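Interferon-inducible protein AIM2 (Mus musculus, PDB 4JBM) senses double-stranded DNA in the cytosol through its C-terminal HIN domain, the part in this structure, and mediates inflammasome activation that leads to pyroptosis. Local coordinates at residues P53-K58 with V77-S82; I111-F116 with R159-E164. All blocks are in the same frame, centred on the assembly; numbering follows the deposited sequence.

Contact 1. Residues P53-K58 with V77-S82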
# COMPACT_ATOMS: atom_id res chain seq x y z
N PRO A 53 13.59 8.24 -0.59
CA PRO A 53 12.84 9.25 -1.34
C PRO A 53 13.75 10.25 -2.04
O PRO A 53 14.80 10.59 -1.49
CB PRO A 53 11.99 9.94 -0.26
CG PRO A 53 11.73 8.83 0.72
CD PRO A 53 13.03 8.05 0.77
N LYS A 54 13.38 10.64 -3.26
CA LYS A 54 14.11 11.62 -4.07
C LYS A 54 15.34 11.07 -4.80
O LYS A 54 15.92 11.76 -5.65
CB LYS A 54 14.44 12.90 -3.29
CG LYS A 54 13.21 13.59 -2.75
CD LYS A 54 13.54 14.98 -2.25
CE LYS A 54 12.29 15.68 -1.73
NZ LYS A 54 12.43 17.16 -1.79
N ARG A 55 15.75 9.84 -4.48
CA ARG A 55 16.87 9.23 -5.19
C ARG A 55 16.36 8.69 -6.52
O ARG A 55 15.18 8.34 -6.65
CB ARG A 55 17.52 8.11 -4.36
CG ARG A 55 18.49 8.59 -3.28
CD ARG A 55 19.87 8.89 -3.84
NE ARG A 55 20.72 9.63 -2.90
CZ ARG A 55 20.79 10.95 -2.83
NH1 ARG A 55 20.08 11.71 -3.65
NH2 ARG A 55 21.59 11.53 -1.94
N THR A 56 17.24 8.62 -7.52
CA THR A 56 16.85 8.08 -8.81
C THR A 56 17.50 6.72 -9.00
O THR A 56 18.71 6.58 -8.82
CB THR A 56 17.24 9.01 -9.98
OG1 THR A 56 18.64 9.30 -9.93
CG2 THR A 56 16.45 10.31 -9.91
N ILE A 57 16.69 5.73 -9.35
CA ILE A 57 17.20 4.37 -9.49
C ILE A 57 16.79 3.75 -10.82
O ILE A 57 15.75 4.08 -11.38
CB ILE A 57 16.71 3.45 -8.34
CG1 ILE A 57 15.18 3.43 -8.29
CG2 ILE A 57 17.27 3.91 -7.00
CD1 ILE A 57 14.60 2.43 -7.29
N LYS A 58 17.63 2.83 -11.30
CA LYS A 58 17.36 2.08 -12.51
C LYS A 58 17.10 0.62 -12.12
O LYS A 58 17.91 -0.01 -11.42
CB LYS A 58 18.54 2.19 -13.48
CG LYS A 58 18.23 1.74 -14.91
CD LYS A 58 19.37 2.07 -15.87
CE LYS A 58 18.99 1.77 -17.31
NZ LYS A 58 17.84 2.61 -17.74
N VAL A 77 19.00 -3.38 -9.11
CA VAL A 77 18.65 -2.01 -8.76
C VAL A 77 19.94 -1.21 -8.64
O VAL A 77 20.74 -1.46 -7.75
CB VAL A 77 17.85 -1.92 -7.44
CG1 VAL A 77 17.64 -0.47 -7.03
CG2 VAL A 77 16.53 -2.65 -7.59
N VAL A 78 20.14 -0.25 -9.53
CA VAL A 78 21.39 0.49 -9.50
C VAL A 78 21.04 1.96 -9.29
O VAL A 78 20.19 2.50 -10.00
CB VAL A 78 22.18 0.33 -10.80
CG1 VAL A 78 23.66 0.20 -10.48
CG2 VAL A 78 21.74 -0.92 -11.54
N ASP A 79 21.68 2.60 -8.31
CA ASP A 79 21.49 4.03 -8.13
C ASP A 79 22.14 4.77 -9.29
O ASP A 79 23.27 4.48 -9.66
CB ASP A 79 22.08 4.49 -6.79
CG ASP A 79 21.87 5.98 -6.53
OD1 ASP A 79 20.74 6.48 -6.74
OD2 ASP A 79 22.85 6.65 -6.12
N VAL A 80 21.40 5.70 -9.89
CA VAL A 80 21.91 6.43 -11.05
C VAL A 80 21.59 7.91 -10.95
O VAL A 80 20.64 8.30 -10.29
CB VAL A 80 21.33 5.89 -12.37
CG1 VAL A 80 21.77 4.46 -12.61
CG2 VAL A 80 19.80 5.99 -12.36
N GLU A 81 22.40 8.72 -11.62
CA GLU A 81 22.12 10.15 -11.69
C GLU A 81 21.25 10.44 -12.91
O GLU A 81 21.59 10.05 -14.03
CB GLU A 81 23.42 10.96 -11.64
CG GLU A 81 24.09 10.88 -10.28
CD GLU A 81 25.45 11.55 -10.22
OE1 GLU A 81 25.77 12.33 -11.14
OE2 GLU A 81 26.20 11.27 -9.26
N SER A 82 20.13 11.12 -12.71
CA SER A 82 19.19 11.40 -13.79
C SER A 82 18.71 12.85 -13.74
O SER A 82 18.70 13.46 -12.68
CB SER A 82 18.00 10.45 -13.68
OG SER A 82 17.00 10.71 -14.65
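The guanidinium plane of Arg55 and the carboxylate plane of Asp79 lie 35° apart, the two side chains crossing obliquely. The touch comes lower down: Arg55 CD rests 3.9 Å from Asp79 OD1, while Arg55 NE and Asp79 OD2 remain 4.9 Å apart, too far for a salt bridge, though the opposite charges may still attract weakly. CG of Asp79 stands anti to its own N (chi1 -178°), which brings OD1 over to the 56-58 strand, within 2.9 Å of Thr56 O. Both are acceptors, so this approach is not a hydrogen bond; the strands are joined by their backbones. Lys58 N gives a nearly straight bond to Val78 O at 2.9 Å, Val78 N returns one to Lys58 O, and Val80 N continues the ladder to Thr56 O at 3.0 Å. On one face of the ribbon, Ile57 CD1 meets Val77 CG1 at 4.2 Å; Ile57 also touches Phe51, and Val77 touches Phe47. On the other, Val80 CG1 lies against Lys58 CB at 4.0 Å. Strand 56-60 pairs with strand 4-16 as well, and strand 76-79 is outermost within the chain, an antiparallel order consistent with strands one, four and five of an OB-fold barrel.

Contact 2. Residues I111-F116 with R159-E164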
# COMPACT_ATOMS: atom_id res chain seq x y z
N ILE A 111 -3.49 -2.75 -6.11
CA ILE A 111 -2.89 -2.40 -4.84
C ILE A 111 -3.49 -1.10 -4.31
O ILE A 111 -3.69 -0.14 -5.05
CB ILE A 111 -1.36 -2.34 -4.94
CG1 ILE A 111 -0.85 -3.72 -5.36
CG2 ILE A 111 -0.75 -1.88 -3.64
CD1 ILE A 111 -1.47 -4.87 -4.56
N VAL A 112 -3.82 -1.11 -3.02
CA VAL A 112 -4.39 0.04 -2.36
C VAL A 112 -3.60 0.32 -1.09
O VAL A 112 -3.38 -0.58 -0.28
CB VAL A 112 -5.87 -0.18 -2.01
CG1 VAL A 112 -6.41 0.98 -1.17
CG2 VAL A 112 -6.68 -0.34 -3.28
N ASN A 113 -3.12 1.56 -0.97
CA ASN A 113 -2.56 2.07 0.28
C ASN A 113 -3.39 3.30 0.64
O ASN A 113 -4.01 3.90 -0.24
CB ASN A 113 -1.10 2.47 0.11
CG ASN A 113 -0.25 1.38 -0.52
OD1 ASN A 113 0.41 0.62 0.18
ND2 ASN A 113 -0.24 1.33 -1.84
N GLY A 114 -3.39 3.70 1.91
CA GLY A 114 -4.12 4.89 2.30
C GLY A 114 -4.59 4.91 3.74
O GLY A 114 -4.35 3.98 4.51
N LEU A 115 -5.29 5.99 4.08
CA LEU A 115 -5.75 6.25 5.44
C LEU A 115 -7.25 6.35 5.41
O LEU A 115 -7.81 7.17 4.69
CB LEU A 115 -5.15 7.57 5.95
CG LEU A 115 -5.51 7.93 7.39
CD1 LEU A 115 -4.89 6.94 8.40
CD2 LEU A 115 -5.12 9.38 7.71
N PHE A 116 -7.93 5.54 6.21
CA PHE A 116 -9.37 5.44 6.10
C PHE A 116 -10.10 5.56 7.43
O PHE A 116 -9.72 4.91 8.40
CB PHE A 116 -9.76 4.12 5.43
CG PHE A 116 -9.17 3.93 4.06
CD1 PHE A 116 -9.82 4.45 2.94
CD2 PHE A 116 -7.99 3.24 3.88
CE1 PHE A 116 -9.30 4.26 1.66
CE2 PHE A 116 -7.45 3.05 2.60
CZ PHE A 116 -8.11 3.56 1.49
N ARG A 159 -4.66 2.68 8.70
CA ARG A 159 -3.70 2.93 7.63
C ARG A 159 -3.37 1.58 7.00
O ARG A 159 -2.82 0.69 7.66
CB ARG A 159 -2.46 3.62 8.19
CG ARG A 159 -1.54 4.28 7.16
CD ARG A 159 -0.24 4.60 7.85
NE ARG A 159 0.47 3.36 8.16
CZ ARG A 159 1.56 3.27 8.92
NH1 ARG A 159 2.06 4.34 9.50
NH2 ARG A 159 2.12 2.09 9.12
N LEU A 160 -3.76 1.46 5.73
CA LEU A 160 -3.59 0.26 4.92
C LEU A 160 -2.37 0.39 4.02
O LEU A 160 -2.18 1.43 3.38
CB LEU A 160 -4.83 0.04 4.04
CG LEU A 160 -6.09 -0.64 4.59
CD1 LEU A 160 -6.43 -0.15 5.97
CD2 LEU A 160 -7.26 -0.41 3.65
N THR A 161 -1.54 -0.65 3.99
CA THR A 161 -0.43 -0.71 3.04
C THR A 161 -0.49 -2.03 2.26
O THR A 161 -0.50 -3.11 2.86
CB THR A 161 0.93 -0.57 3.74
OG1 THR A 161 0.88 0.51 4.68
CG2 THR A 161 2.03 -0.32 2.73
N PHE A 162 -0.58 -1.94 0.93
CA PHE A 162 -0.68 -3.11 0.05
C PHE A 162 -1.90 -3.99 0.33
O PHE A 162 -1.78 -5.20 0.44
CB PHE A 162 0.60 -3.95 0.11
CG PHE A 162 0.97 -4.61 -1.20
CD1 PHE A 162 1.50 -3.88 -2.25
CD2 PHE A 162 0.81 -5.99 -1.36
CE1 PHE A 162 1.85 -4.49 -3.44
CE2 PHE A 162 1.15 -6.62 -2.54
CZ PHE A 162 1.67 -5.87 -3.59
N PHE A 163 -3.07 -3.38 0.46
CA PHE A 163 -4.26 -4.19 0.48
C PHE A 163 -4.68 -4.32 -0.96
O PHE A 163 -4.14 -3.61 -1.82
CB PHE A 163 -5.35 -3.53 1.33
CG PHE A 163 -5.27 -3.87 2.79
CD1 PHE A 163 -4.10 -3.64 3.51
CD2 PHE A 163 -6.34 -4.46 3.43
CE1 PHE A 163 -4.02 -3.97 4.85
CE2 PHE A 163 -6.27 -4.80 4.78
CZ PHE A 163 -5.10 -4.56 5.49
N GLU A 164 -5.64 -5.19 -1.26
CA GLU A 164 -6.05 -5.35 -2.64
C GLU A 164 -7.55 -5.13 -2.75
O GLU A 164 -8.28 -5.44 -1.83
CB GLU A 164 -5.65 -6.73 -3.19
CG GLU A 164 -4.16 -7.05 -3.07
CD GLU A 164 -3.82 -7.85 -1.83
OE1 GLU A 164 -4.76 -8.37 -1.18
OE2 GLU A 164 -2.62 -7.96 -1.50
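Two successive residues, Phe162 and Phe163, stand opposite the single residue Val112, a G1 beta bulge whose first residue, at phi +60°, is a phenylalanine rather than the glycine usual there. Val112 and Phe163 exchange two backbone bonds, with Val112 N reaching Phe163 O at 2.8 Å. The N-H of Phe162 is badly angled for Val112 O and goes instead to Asn113 OD1, 2.8 Å away. That nitrogen sits well above the amide's carbonyl plane, 58° out of it, so no lone pair is met squarely. Asn113 CG lies beside its own N (chi1 -52°), turning OD1 to the bulge, where Thr161 CG2 also touches it at 3.2 Å. Strand 111-123 is the first strand of the second OB fold of this HIN domain, and the bulge marks the corner at which its partner passes from pairing with 181-185 to pairing with 171-175. Over one face of the Phe162 ring hangs Ile111 CD1, a CH-pi contact 3.6 Å from the centroid, while Ile111 CG2 abuts ring atom CD1 at 3.3 Å. His28 and Phe68 approach the same ring. Before the corner, Leu160 exchanges two bonds with Gly114, and Leu160 CD2 lies 3.6 Å from Phe116 CE2, the two side chains crossing at about a right angle. Leu115 packs on a phosphate of the bound DNA.

Overall arrangement
Both contacts zip antiparallel strands, yet they belong to different OB folds of the HIN domain: contact 1 to the first and contact 2 to the second. Their centres lie 25 Å apart, and contact 1 closes before contact 2 opens along the chain. Contact 1 is a surface affair about 21 Å from the chain centre, with an outermost strand and an Arg55-Asp79 pair whose charged atoms do not touch. Contact 2 sits about 4 Å from that centre and is partly buried, with aromatic and aliphatic groups prominent. Its ladder is interrupted by a bulge and supplemented by a side-chain amide, whereas the hydrogen bonds across contact 1 are all between backbones. Phe162, through His28 and Phe68, also ties contact 2 to the first fold.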